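Local coordinates for proximal thread matrix protein 1 (PDB 4CN9) that binds zinc and, as a matrix protein of the mussel byssus built from two von Willebrand factor type A domains, probably binds collagen in the thread, at residues D285-T290 / L436-C441; K308-K313 / K322-K327; V110-P115 / L146-E151; H381-L386 / I408-S413; P182-A187 / K208-Q213. All blocks are in the same frame, centred on the assembly; numbering follows the deposited sequence.

Contact 1: residues D285-T290 / L436-C441; sequences DRFNKT and LACMSC
This contact belongs to the region where a disulfide, Cys249-Cys438, ties together the start and end of the second von Willebrand factor type A domain. Its sulfur-aromatic pair is formed by Phe287 and Cys438. Phe287 sits in the loop between helix 272-285 and strand 295-302. Cys438 lies between the end of helix 430-437 and strand 439-447. Its SG stands over one face of the Phe287 ring, 4.0 Å from the ring centroid and 27° off the normal. The sulfur is displaced toward the rim, and ring atom CE2 of Phe287 lies 3.7 Å from SG of Cys438. Phe287 CG stands anti to the carbonyl carbon, chi1 -71°, and the ring reaches from the loop to the helix end. At the ring edge, in its plane, CZ of Phe287 meets the backbone O of Ala437 at 3.6 Å. The same CZ packs on the methyl CB of Ala437 at 3.9 Å. Phe297 meets the Phe287 ring edge-to-face. No hydrogen bond crosses between 285-290 and 436-441. All three touching residues are buried. The chemistry is therefore that of a half-cystine sulfur resting on an aromatic face, while the weakly positive ring edge turns to a carbonyl oxygen. Dispersion and weak electrostatics probably account for most of the attraction between the loop and the end of the last helix.

Contact 2: residues K308-K313 / K322-K327; sequences KQFGLK and KGAIDK. With SO4 (sulfate ion), chain G.
The Phe310 ring meets helix 318-327 obliquely, presenting neither a clean face nor a clean edge to Ala324. Phe310 CE2 is 3.6 Å from the methyl CB of Ala324. Its CZ approaches CG1 of Ile325 at 4.1 Å, and these two side chains cross at a slant. CG of Phe310 sits between the backbone N and the carbonyl carbon, chi1 61°, which turns the ring from the strand end toward the helix. Tyr315 packs edge-to-face with the same ring. Phe310 and Gln309 both face Val299, forming a classic beta bulge at the end of strand 306-310, an outer strand of the von Willebrand factor type A sheet. On either side of the bulge in sequence, Lys308 and Lys313 bind a sulfate ion, probably from the crystallisation liquor. Lys308 NZ donates to sulfate O1 at 2.9 Å and also hydrogen-bonds Glu348 O. The backbone N of Lys313 donates to sulfate O2 at 3.0 Å. The chemistry thus divides: apolar side chains meet between strand and helix without a hydrogen bond, while 308-313 also binds an anion.

Contact 3: residues V110-P115 / L146-E151; sequences VKTAFP and LKHVRE
Val110 lays its CG1 methyl over one face of the His148 imidazole. The CH-pi contact measures 3.7 Å from Val110 CG1 to the ring centroid, 19° off the normal. The methyl is offset toward the rim, and its closest ring atom is CG of His148 at 3.5 Å. This joins strand 110-112, an outer strand of the first von Willebrand factor type A domain, to helix 142-153, which packs on the sheet. His148 also touches Val104 on the neighbouring strand 100-106. Its CG is anti to the backbone N, chi1 -178°, which carries the imidazole out from the helix to the strand. A bound glycerol, probably from the crystallisation liquor, lies about 3 Å from the His148 side chain. Thr112 crosses the histidine at about a right angle. The ring face is thus given to an apolar partner and the edge to a polar one. His148 NE2 donates to Thr112 OG1 at 2.9 Å, with an N-H...O angle of 161° and the oxygen close to the ring plane.

Contact 4: residues H381-L386 / I408-S413; sequences HESSLL and INIASS
Ser383 packs against the last turn of helix 404-410 by van der Waals contact. The pair belongs to the second von Willebrand factor type A domain. There helix 379-388 and helix 404-410 both pack on strand 391-398, which lies between them in the chain. The backbones come close: CA of Ser383 and CA of Ile410 are 5.1 Å apart. Such an approach suits a small residue, and Ser383 meets the other segment through both its CB and OG. That CB lies 3.8 Å from CB of Ile410 and 3.5 Å from the Ile410 backbone O. The rest of the Ile410 side chain leads away from the serine and touches Pro379 and Ala395.

Polar groups are near one another, but no hydrogen bond joins 381-386 to 408-413. The hydroxyl of Ser383 turns back on its own helix. Its OG sits between the backbone N and the carbonyl carbon, chi1 53°, and bonds the carbonyl oxygens of Pro379 and Glu380. The carbonyls at the helix end have another partner. Arg387, one residue beyond 381-386, hydrogen-bonds Ile410 O through NH1 and makes a weak bond to Asn409 O. Arg387 thus provides a polar link between the two helices. The remaining approach is a plain contact, with Ser383 OG 3.6 Å from Asn409 O.

Contact 5: residues P182-A187 / K208-Q213; sequences PPQHEA and KTELEQ
The side-chain amides of Gln184 and Gln213 meet with their planes 37° apart, and the two side chains cross at about a right angle. Gln184 OE1 and Gln213 CB come too close in the model, so the exact setting of these amides is doubtful, and the bonds of the Gln184 amide share that caution. As modelled, Gln184 NE2 makes a long, weak bond to the backbone O of Glu210, 3.4 Å but nearly straight at 172°. NE2 of Gln184 also donates, as modelled, to a water at 2.8 Å. That water donates in turn to Glu210 OE1, again at 2.8 Å, and so bridges the two helices. The chain of Gln184 is bent at its second torsion, which folds its amide in beside the other helix. Helices 183-192 and 208-214 belong to the first von Willebrand factor type A domain. Their short segments run nearly parallel, at 24°, with axes 10.0 Å apart. Strand 195-202 connects them in the chain. The Glu210 side chain is extended beyond CG, and Pro183 CG lies 4.1 Å from its OE1. The other carboxylate oxygen, OE2, accepts from the backbone N of Ser177. Beyond the contact, Gln213 NE2 hydrogen-bonds Glu414 OE1 of the second domain.

In the fold
Contacts 3 and 5 lie in the first von Willebrand factor type A domain, with centres 17 Å apart. They touch through the salt bridge from Arg150 NH2 to Glu186 OE1, 3.1 Å, and through Leu146 against Ala187. Both stand back from the zinc of the MIDAS motif, held by Ser63, Ser65 and Asp174: the Glu210 side chain is about 10 Å from the ion and that of Val110 about 14 Å. Contacts 2 and 4 lie in the second domain, nested in the chain loop closed by contact 1. Asp285 OD1 and Lys322 NZ, 3.1 Å apart, salt-bridge contacts 1 and 2. Contacts 4 and 5 face each other between domains, nearest atoms about 5 Å apart.

Contact 1: residues D285-T290 / L436-C441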
# COMPACT_ATOMS: atom_id res chain seq x y z
N ASP A 285 -19.21 5.72 -13.38
CA ASP A 285 -19.53 7.10 -13.74
C ASP A 285 -18.51 8.12 -13.24
O ASP A 285 -18.48 9.24 -13.74
CB ASP A 285 -20.92 7.48 -13.22
CG ASP A 285 -22.03 7.02 -14.14
OD1 ASP A 285 -21.77 6.81 -15.35
OD2 ASP A 285 -23.18 6.89 -13.65
N ARG A 286 -17.68 7.75 -12.27
CA ARG A 286 -16.71 8.68 -11.73
C ARG A 286 -15.43 8.76 -12.56
O ARG A 286 -14.60 9.63 -12.33
CB ARG A 286 -16.38 8.33 -10.28
CG ARG A 286 -17.60 8.38 -9.38
CD ARG A 286 -17.99 9.81 -9.07
NE ARG A 286 -16.97 10.44 -8.24
CZ ARG A 286 -17.03 10.52 -6.91
NH1 ARG A 286 -18.07 10.03 -6.25
NH2 ARG A 286 -16.05 11.11 -6.26
N PHE A 287 -15.28 7.87 -13.54
CA PHE A 287 -14.12 7.97 -14.42
C PHE A 287 -14.40 8.89 -15.61
O PHE A 287 -15.52 8.95 -16.12
CB PHE A 287 -13.64 6.58 -14.86
CG PHE A 287 -13.00 5.79 -13.75
CD1 PHE A 287 -13.77 5.11 -12.84
CD2 PHE A 287 -11.62 5.79 -13.58
CE1 PHE A 287 -13.19 4.43 -11.79
CE2 PHE A 287 -11.03 5.09 -12.55
CZ PHE A 287 -11.81 4.41 -11.65
N ASN A 288 -13.37 9.61 -16.04
CA ASN A 288 -13.53 10.66 -17.03
C ASN A 288 -13.87 10.10 -18.40
O ASN A 288 -14.70 10.66 -19.12
CB ASN A 288 -12.25 11.49 -17.13
CG ASN A 288 -12.36 12.61 -18.15
OD1 ASN A 288 -13.19 13.49 -18.01
ND2 ASN A 288 -11.53 12.55 -19.19
N LYS A 289 -13.24 8.98 -18.76
CA LYS A 289 -13.40 8.41 -20.08
C LYS A 289 -13.14 6.92 -20.05
O LYS A 289 -12.11 6.48 -19.55
CB LYS A 289 -12.44 9.06 -21.08
CG LYS A 289 -12.69 8.58 -22.51
CD LYS A 289 -12.02 9.45 -23.57
CE LYS A 289 -10.51 9.27 -23.58
NZ LYS A 289 -9.83 10.32 -24.39
N THR A 290 -14.05 6.14 -20.63
CA THR A 290 -13.88 4.70 -20.66
C THR A 290 -13.43 4.23 -22.02
O THR A 290 -13.60 4.94 -23.03
CB THR A 290 -15.19 3.99 -20.28
OG1 THR A 290 -16.26 4.46 -21.11
CG2 THR A 290 -15.54 4.27 -18.82
N LEU A 436 -9.50 5.15 -4.15
CA LEU A 436 -8.60 4.03 -4.40
C LEU A 436 -8.73 3.51 -5.85
O LEU A 436 -7.74 3.24 -6.50
CB LEU A 436 -8.88 2.90 -3.41
CG LEU A 436 -8.73 3.29 -1.93
CD1 LEU A 436 -9.04 2.13 -1.01
CD2 LEU A 436 -7.33 3.82 -1.66
N ALA A 437 -9.96 3.37 -6.35
CA ALA A 437 -10.16 2.92 -7.72
C ALA A 437 -9.46 3.84 -8.71
O ALA A 437 -8.96 3.39 -9.74
CB ALA A 437 -11.64 2.82 -8.05
N CYS A 438 -9.42 5.14 -8.39
CA CYS A 438 -8.77 6.13 -9.25
C CYS A 438 -7.26 6.27 -9.02
O CYS A 438 -6.62 7.08 -9.67
CB CYS A 438 -9.44 7.50 -9.06
SG CYS A 438 -11.08 7.56 -9.83
N MET A 439 -6.71 5.51 -8.08
CA MET A 439 -5.29 5.67 -7.76
C MET A 439 -4.45 5.20 -8.93
O MET A 439 -4.72 4.16 -9.54
CB MET A 439 -4.92 4.91 -6.49
CG MET A 439 -3.57 5.33 -5.90
SD MET A 439 -3.22 4.41 -4.37
CE MET A 439 -3.21 2.77 -5.06
N SER A 440 -3.42 5.98 -9.23
CA SER A 440 -2.55 5.73 -10.38
C SER A 440 -1.11 5.84 -9.92
O SER A 440 -0.66 6.91 -9.48
CB SER A 440 -2.84 6.76 -11.48
OG SER A 440 -2.00 6.55 -12.59
N CYS A 441 -0.39 4.72 -9.99
CA CYS A 441 0.98 4.64 -9.49
C CYS A 441 1.98 4.49 -10.63
O CYS A 441 1.84 3.60 -11.47
CB CYS A 441 1.11 3.44 -8.55
SG CYS A 441 0.14 3.56 -7.06

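Contact 2: residues K308-K313 / K322-K327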
# COMPACT_ATOMS: atom_id res chain seq x y z
N LYS A 308 -16.26 -15.25 -15.82
CA LYS A 308 -16.00 -13.96 -16.47
C LYS A 308 -17.23 -13.53 -17.24
O LYS A 308 -17.67 -14.22 -18.18
CB LYS A 308 -14.80 -14.03 -17.43
CG LYS A 308 -14.47 -12.69 -18.11
CD LYS A 308 -13.12 -12.70 -18.84
CE LYS A 308 -13.19 -13.34 -20.21
NZ LYS A 308 -11.95 -13.09 -21.02
N GLN A 309 -17.80 -12.40 -16.83
CA GLN A 309 -19.00 -11.87 -17.46
C GLN A 309 -18.61 -11.03 -18.67
O GLN A 309 -19.18 -11.18 -19.74
CB GLN A 309 -19.82 -11.04 -16.47
CG GLN A 309 -20.31 -11.80 -15.27
CD GLN A 309 -21.25 -12.93 -15.65
OE1 GLN A 309 -21.81 -12.94 -16.73
NE2 GLN A 309 -21.40 -13.90 -14.75
N PHE A 310 -17.64 -10.14 -18.48
CA PHE A 310 -17.06 -9.44 -19.61
C PHE A 310 -15.63 -9.00 -19.30
O PHE A 310 -15.31 -8.67 -18.15
CB PHE A 310 -17.94 -8.27 -20.10
CG PHE A 310 -18.19 -7.18 -19.08
CD1 PHE A 310 -17.30 -6.13 -18.92
CD2 PHE A 310 -19.36 -7.17 -18.33
CE1 PHE A 310 -17.57 -5.09 -18.02
CE2 PHE A 310 -19.63 -6.15 -17.43
CZ PHE A 310 -18.73 -5.11 -17.28
N GLY A 311 -14.78 -9.08 -20.31
CA GLY A 311 -13.40 -8.67 -20.21
C GLY A 311 -13.24 -7.20 -20.54
O GLY A 311 -14.21 -6.51 -20.92
N LEU A 312 -12.00 -6.73 -20.44
CA LEU A 312 -11.64 -5.32 -20.53
C LEU A 312 -11.89 -4.71 -21.91
O LEU A 312 -12.04 -3.48 -22.05
CB LEU A 312 -10.16 -5.16 -20.16
CG LEU A 312 -9.75 -5.45 -18.71
CD1 LEU A 312 -8.26 -5.62 -18.61
CD2 LEU A 312 -10.23 -4.32 -17.79
N LYS A 313 -11.95 -5.56 -22.93
CA LYS A 313 -12.04 -5.07 -24.31
C LYS A 313 -13.44 -5.18 -24.92
O LYS A 313 -13.64 -4.81 -26.09
CB LYS A 313 -11.05 -5.82 -25.19
CG LYS A 313 -9.61 -5.40 -24.99
CD LYS A 313 -9.36 -4.01 -25.58
CE LYS A 313 -7.94 -3.52 -25.32
NZ LYS A 313 -7.86 -2.03 -25.42
N LYS A 322 -22.30 0.01 -17.94
CA LYS A 322 -23.34 -0.03 -16.92
C LYS A 322 -24.49 -0.97 -17.26
O LYS A 322 -24.98 -1.67 -16.40
CB LYS A 322 -23.86 1.39 -16.66
CG LYS A 322 -22.77 2.30 -16.16
CD LYS A 322 -23.29 3.66 -15.71
CE LYS A 322 -23.89 4.46 -16.83
NZ LYS A 322 -24.54 5.68 -16.27
N GLY A 323 -24.91 -1.00 -18.52
CA GLY A 323 -25.95 -1.92 -18.94
C GLY A 323 -25.48 -3.36 -18.86
O GLY A 323 -26.27 -4.26 -18.57
N ALA A 324 -24.20 -3.61 -19.10
CA ALA A 324 -23.67 -4.97 -18.98
C ALA A 324 -23.68 -5.42 -17.52
O ALA A 324 -24.01 -6.58 -17.21
CB ALA A 324 -22.27 -5.06 -19.57
N ILE A 325 -23.31 -4.51 -16.62
CA ILE A 325 -23.35 -4.82 -15.19
C ILE A 325 -24.76 -5.21 -14.77
O ILE A 325 -24.97 -6.18 -14.03
CB ILE A 325 -22.85 -3.61 -14.37
CG1 ILE A 325 -21.32 -3.51 -14.48
CG2 ILE A 325 -23.27 -3.74 -12.92
CD1 ILE A 325 -20.76 -2.20 -14.06
N ASP A 326 -25.74 -4.48 -15.29
CA ASP A 326 -27.14 -4.69 -14.90
C ASP A 326 -27.74 -6.00 -15.38
O ASP A 326 -28.67 -6.53 -14.77
CB ASP A 326 -27.98 -3.52 -15.39
CG ASP A 326 -28.14 -2.44 -14.33
OD1 ASP A 326 -27.94 -2.75 -13.14
OD2 ASP A 326 -28.45 -1.29 -14.69
N LYS A 327 -27.22 -6.53 -16.49
CA LYS A 327 -27.68 -7.79 -17.04
C LYS A 327 -27.18 -9.02 -16.28
O LYS A 327 -27.68 -10.13 -16.48
CB LYS A 327 -27.26 -7.91 -18.51
CG LYS A 327 -28.12 -7.12 -19.48
CD LYS A 327 -27.73 -7.38 -20.93
CE LYS A 327 -27.88 -6.13 -21.78
NZ LYS A 327 -27.35 -6.29 -23.16
S SO4 G . -11.16 -9.86 -23.34
O1 SO4 G . -12.10 -10.89 -22.90
O2 SO4 G . -11.77 -8.53 -23.18
O3 SO4 G . -10.83 -10.05 -24.75
O4 SO4 G . -9.96 -9.99 -22.53

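Contact 3: residues V110-P115 / L146-E151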
# COMPACT_ATOMS: atom_id res chain seq x y z
N VAL A 110 12.15 8.17 21.52
CA VAL A 110 12.57 8.58 20.20
C VAL A 110 13.55 9.72 20.32
O VAL A 110 13.32 10.64 21.10
CB VAL A 110 11.35 9.04 19.38
CG1 VAL A 110 11.76 9.48 18.01
CG2 VAL A 110 10.30 7.93 19.30
N LYS A 111 14.62 9.68 19.55
CA LYS A 111 15.58 10.78 19.48
C LYS A 111 15.77 11.19 18.01
O LYS A 111 16.07 10.34 17.18
CB LYS A 111 16.92 10.35 20.06
CG LYS A 111 17.99 11.41 19.98
CD LYS A 111 19.38 10.89 20.32
CE LYS A 111 20.42 12.00 20.04
NZ LYS A 111 21.81 11.60 20.40
N THR A 112 15.59 12.46 17.69
CA THR A 112 15.91 12.95 16.36
C THR A 112 17.41 13.06 16.25
O THR A 112 18.03 13.79 17.00
CB THR A 112 15.26 14.31 16.08
OG1 THR A 112 13.84 14.14 15.95
CG2 THR A 112 15.79 14.92 14.79
N ALA A 113 18.02 12.30 15.33
CA ALA A 113 19.46 12.41 15.12
C ALA A 113 19.77 13.74 14.45
O ALA A 113 20.66 14.48 14.86
CB ALA A 113 19.99 11.25 14.29
N PHE A 114 19.04 14.05 13.39
CA PHE A 114 19.10 15.37 12.77
C PHE A 114 17.83 15.58 11.95
O PHE A 114 17.26 14.62 11.42
CB PHE A 114 20.37 15.55 11.93
CG PHE A 114 20.58 14.50 10.86
CD1 PHE A 114 20.03 14.64 9.60
CD2 PHE A 114 21.34 13.37 11.13
CE1 PHE A 114 20.23 13.68 8.62
CE2 PHE A 114 21.54 12.41 10.17
CZ PHE A 114 20.98 12.56 8.91
N PRO A 115 17.36 16.83 11.90
CA PRO A 115 16.17 17.19 11.13
C PRO A 115 16.45 17.37 9.63
O PRO A 115 17.61 17.46 9.23
CB PRO A 115 15.77 18.54 11.74
CG PRO A 115 17.07 19.13 12.19
CD PRO A 115 17.90 17.97 12.66
N LEU A 146 6.50 6.59 14.83
CA LEU A 146 5.65 7.09 13.76
C LEU A 146 4.95 8.39 14.15
O LEU A 146 4.80 9.29 13.33
CB LEU A 146 4.61 6.03 13.38
CG LEU A 146 5.19 4.78 12.70
CD1 LEU A 146 4.16 3.65 12.64
CD2 LEU A 146 5.70 5.12 11.32
N LYS A 147 4.52 8.48 15.40
CA LYS A 147 3.88 9.67 15.94
C LYS A 147 4.85 10.84 15.93
O LYS A 147 4.53 11.95 15.48
CB LYS A 147 3.43 9.39 17.38
CG LYS A 147 2.74 10.55 18.08
CD LYS A 147 2.42 10.17 19.53
CE LYS A 147 2.17 11.39 20.40
NZ LYS A 147 0.88 12.03 20.05
N HIS A 148 6.06 10.60 16.42
CA HIS A 148 7.10 11.63 16.42
C HIS A 148 7.37 12.16 15.00
O HIS A 148 7.53 13.37 14.77
CB HIS A 148 8.37 11.06 17.05
CG HIS A 148 9.49 12.04 17.15
ND1 HIS A 148 9.73 12.80 18.27
CD2 HIS A 148 10.46 12.39 16.26
CE1 HIS A 148 10.79 13.56 18.08
NE2 HIS A 148 11.25 13.33 16.87
N VAL A 149 7.41 11.25 14.03
CA VAL A 149 7.64 11.62 12.64
C VAL A 149 6.50 12.50 12.10
O VAL A 149 6.74 13.53 11.47
CB VAL A 149 7.87 10.37 11.75
CG1 VAL A 149 7.79 10.73 10.29
CG2 VAL A 149 9.22 9.73 12.08
N ARG A 150 5.26 12.11 12.38
CA ARG A 150 4.12 12.92 11.95
C ARG A 150 4.11 14.32 12.60
O ARG A 150 3.89 15.32 11.93
CB ARG A 150 2.81 12.20 12.27
CG ARG A 150 1.57 12.99 11.87
CD ARG A 150 0.29 12.22 12.17
NE ARG A 150 0.26 11.66 13.52
CZ ARG A 150 -0.18 12.30 14.61
NH1 ARG A 150 -0.62 13.54 14.53
NH2 ARG A 150 -0.18 11.68 15.78
N GLU A 151 4.35 14.38 13.91
CA GLU A 151 4.21 15.61 14.66
C GLU A 151 5.43 16.55 14.57
O GLU A 151 5.29 17.76 14.64
CB GLU A 151 3.91 15.29 16.14
CG GLU A 151 2.56 14.59 16.35
CD GLU A 151 2.22 14.29 17.82
OE1 GLU A 151 3.12 14.33 18.69
OE2 GLU A 151 1.04 14.02 18.11

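Contact 4: residues H381-L386 / I408-S413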
# COMPACT_ATOMS: atom_id res chain seq x y z
N HIS A 381 -3.35 -16.87 -1.64
CA HIS A 381 -2.43 -17.18 -2.73
C HIS A 381 -2.77 -16.43 -4.04
O HIS A 381 -1.87 -15.89 -4.70
CB HIS A 381 -2.40 -18.68 -2.98
CG HIS A 381 -1.45 -19.10 -4.06
ND1 HIS A 381 -1.85 -19.65 -5.25
CD2 HIS A 381 -0.10 -19.01 -4.12
CE1 HIS A 381 -0.79 -19.90 -6.00
NE2 HIS A 381 0.28 -19.53 -5.34
N GLU A 382 -4.04 -16.40 -4.41
CA GLU A 382 -4.44 -15.75 -5.67
C GLU A 382 -4.23 -14.24 -5.59
O GLU A 382 -3.84 -13.61 -6.57
CB GLU A 382 -5.90 -16.06 -6.03
CG GLU A 382 -6.23 -17.53 -6.21
CD GLU A 382 -5.46 -18.20 -7.34
OE1 GLU A 382 -5.02 -17.50 -8.28
OE2 GLU A 382 -5.29 -19.43 -7.28
N SER A 383 -4.46 -13.65 -4.43
CA SER A 383 -4.25 -12.22 -4.28
C SER A 383 -2.75 -11.91 -4.29
O SER A 383 -2.34 -10.92 -4.85
CB SER A 383 -4.88 -11.70 -2.99
OG SER A 383 -4.43 -12.47 -1.88
N SER A 384 -1.95 -12.77 -3.68
CA SER A 384 -0.50 -12.57 -3.69
C SER A 384 0.04 -12.51 -5.13
O SER A 384 0.81 -11.61 -5.47
CB SER A 384 0.20 -13.68 -2.91
OG SER A 384 1.61 -13.54 -3.02
N LEU A 385 -0.40 -13.46 -5.96
CA LEU A 385 -0.01 -13.52 -7.36
C LEU A 385 -0.47 -12.28 -8.11
O LEU A 385 0.29 -11.71 -8.89
CB LEU A 385 -0.57 -14.78 -8.01
CG LEU A 385 0.02 -16.11 -7.54
CD1 LEU A 385 -0.47 -17.29 -8.39
CD2 LEU A 385 1.54 -16.05 -7.55
N LEU A 386 -1.72 -11.85 -7.89
CA LEU A 386 -2.19 -10.60 -8.49
C LEU A 386 -1.35 -9.39 -8.04
O LEU A 386 -0.96 -8.58 -8.87
CB LEU A 386 -3.67 -10.35 -8.17
CG LEU A 386 -4.69 -11.19 -8.92
CD1 LEU A 386 -6.01 -11.21 -8.18
CD2 LEU A 386 -4.89 -10.67 -10.32
N ILE A 408 -8.79 -8.82 4.67
CA ILE A 408 -7.46 -8.31 4.99
C ILE A 408 -6.40 -9.10 4.23
O ILE A 408 -5.44 -8.52 3.72
CB ILE A 408 -7.18 -8.36 6.52
CG1 ILE A 408 -8.01 -7.29 7.26
CG2 ILE A 408 -5.70 -8.14 6.81
CD1 ILE A 408 -8.07 -7.50 8.79
N ASN A 409 -6.58 -10.42 4.11
CA ASN A 409 -5.63 -11.22 3.34
C ASN A 409 -5.53 -10.82 1.87
O ASN A 409 -4.45 -10.85 1.29
CB ASN A 409 -5.96 -12.71 3.40
CG ASN A 409 -5.72 -13.30 4.78
OD1 ASN A 409 -5.11 -12.67 5.65
ND2 ASN A 409 -6.19 -14.52 4.98
N ILE A 410 -6.66 -10.49 1.25
CA ILE A 410 -6.63 -10.25 -0.19
C ILE A 410 -6.29 -8.82 -0.56
O ILE A 410 -5.74 -8.60 -1.62
CB ILE A 410 -7.93 -10.66 -0.91
CG1 ILE A 410 -9.06 -9.70 -0.61
CG2 ILE A 410 -8.33 -12.10 -0.57
CD1 ILE A 410 -10.25 -9.88 -1.55
N ALA A 411 -6.64 -7.86 0.29
CA ALA A 411 -6.42 -6.45 -0.05
C ALA A 411 -4.94 -6.10 -0.07
O ALA A 411 -4.12 -6.77 0.58
CB ALA A 411 -7.15 -5.55 0.91
N SER A 412 -4.60 -5.04 -0.79
CA SER A 412 -3.23 -4.56 -0.90
C SER A 412 -2.80 -3.87 0.40
O SER A 412 -1.60 -3.67 0.66
CB SER A 412 -3.08 -3.60 -2.09
OG SER A 412 -3.08 -4.30 -3.34
N SER A 413 -3.79 -3.50 1.19
CA SER A 413 -3.57 -2.88 2.47
C SER A 413 -4.85 -2.96 3.29
O SER A 413 -5.95 -2.94 2.74
CB SER A 413 -3.17 -1.41 2.27
OG SER A 413 -3.11 -0.76 3.52

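Contact 5: residues P182-A187 / K208-Q213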
# COMPACT_ATOMS: atom_id res chain seq x y z
N PRO A 182 0.15 2.95 20.09
CA PRO A 182 -0.27 1.84 19.22
C PRO A 182 0.06 2.15 17.76
O PRO A 182 -0.36 3.19 17.27
CB PRO A 182 -1.78 1.75 19.45
CG PRO A 182 -2.17 3.06 20.05
CD PRO A 182 -0.98 3.55 20.81
N PRO A 183 0.84 1.28 17.10
CA PRO A 183 1.45 1.59 15.80
C PRO A 183 0.50 1.66 14.60
O PRO A 183 0.71 2.48 13.72
CB PRO A 183 2.46 0.44 15.61
CG PRO A 183 1.95 -0.66 16.44
CD PRO A 183 1.31 -0.02 17.62
N GLN A 184 -0.54 0.83 14.57
CA GLN A 184 -1.41 0.81 13.40
C GLN A 184 -2.12 2.15 13.29
O GLN A 184 -2.22 2.72 12.20
CB GLN A 184 -2.40 -0.34 13.48
CG GLN A 184 -1.72 -1.66 13.68
CD GLN A 184 -0.66 -1.88 12.63
OE1 GLN A 184 -0.72 -1.27 11.56
NE2 GLN A 184 0.33 -2.73 12.93
N HIS A 185 -2.56 2.67 14.42
CA HIS A 185 -3.25 3.94 14.45
C HIS A 185 -2.34 5.11 14.08
O HIS A 185 -2.74 6.01 13.33
CB HIS A 185 -3.84 4.17 15.84
CG HIS A 185 -4.68 5.40 15.95
ND1 HIS A 185 -5.81 5.60 15.19
CD2 HIS A 185 -4.55 6.51 16.72
CE1 HIS A 185 -6.35 6.77 15.49
NE2 HIS A 185 -5.60 7.34 16.42
N GLU A 186 -1.12 5.13 14.61
CA GLU A 186 -0.16 6.17 14.22
C GLU A 186 0.21 6.10 12.73
O GLU A 186 0.42 7.13 12.08
CB GLU A 186 1.09 6.10 15.10
CG GLU A 186 0.83 6.34 16.58
CD GLU A 186 0.11 7.68 16.84
OE1 GLU A 186 0.31 8.63 16.07
OE2 GLU A 186 -0.65 7.75 17.83
N ALA A 187 0.33 4.89 12.20
CA ALA A 187 0.66 4.72 10.79
C ALA A 187 -0.48 5.24 9.90
O ALA A 187 -0.24 5.84 8.85
CB ALA A 187 0.94 3.24 10.49
N LYS A 208 5.77 -9.75 10.45
CA LYS A 208 5.55 -9.26 9.10
C LYS A 208 4.20 -8.59 8.92
O LYS A 208 4.09 -7.57 8.24
CB LYS A 208 5.74 -10.38 8.09
CG LYS A 208 5.73 -9.88 6.66
CD LYS A 208 6.04 -10.99 5.68
CE LYS A 208 5.95 -10.49 4.25
NZ LYS A 208 5.83 -11.64 3.32
N THR A 209 3.17 -9.15 9.54
CA THR A 209 1.83 -8.60 9.37
C THR A 209 1.71 -7.22 10.00
O THR A 209 0.95 -6.39 9.53
CB THR A 209 0.76 -9.53 9.94
OG1 THR A 209 1.16 -9.97 11.24
CG2 THR A 209 0.59 -10.74 9.03
N GLU A 210 2.47 -6.98 11.07
CA GLU A 210 2.50 -5.65 11.70
C GLU A 210 3.15 -4.64 10.76
O GLU A 210 2.66 -3.52 10.58
CB GLU A 210 3.26 -5.71 13.03
CG GLU A 210 3.71 -4.34 13.57
CD GLU A 210 4.29 -4.44 14.98
OE1 GLU A 210 3.49 -4.41 15.95
OE2 GLU A 210 5.54 -4.54 15.11
N LEU A 211 4.26 -5.02 10.14
CA LEU A 211 4.90 -4.14 9.16
C LEU A 211 3.97 -3.91 7.97
O LEU A 211 3.90 -2.80 7.43
CB LEU A 211 6.24 -4.72 8.72
CG LEU A 211 7.30 -4.83 9.83
CD1 LEU A 211 8.67 -5.17 9.22
CD2 LEU A 211 7.38 -3.57 10.70
N GLU A 212 3.26 -4.95 7.56
CA GLU A 212 2.32 -4.84 6.45
C GLU A 212 1.17 -3.86 6.72
O GLU A 212 0.65 -3.23 5.80
CB GLU A 212 1.74 -6.21 6.08
CG GLU A 212 2.67 -7.04 5.22
CD GLU A 212 2.18 -8.46 5.02
OE1 GLU A 212 1.28 -8.90 5.76
OE2 GLU A 212 2.72 -9.13 4.10
N GLN A 213 0.77 -3.74 7.98
CA GLN A 213 -0.27 -2.79 8.36
C GLN A 213 0.28 -1.36 8.35
O GLN A 213 -0.45 -0.43 8.01
CB GLN A 213 -0.79 -3.09 9.77
CG GLN A 213 -1.44 -4.44 9.97
CD GLN A 213 -2.05 -4.58 11.37
OE1 GLN A 213 -1.34 -4.69 12.37
NE2 GLN A 213 -3.38 -4.54 11.44
O HOH W 1 0.77 -4.16 15.35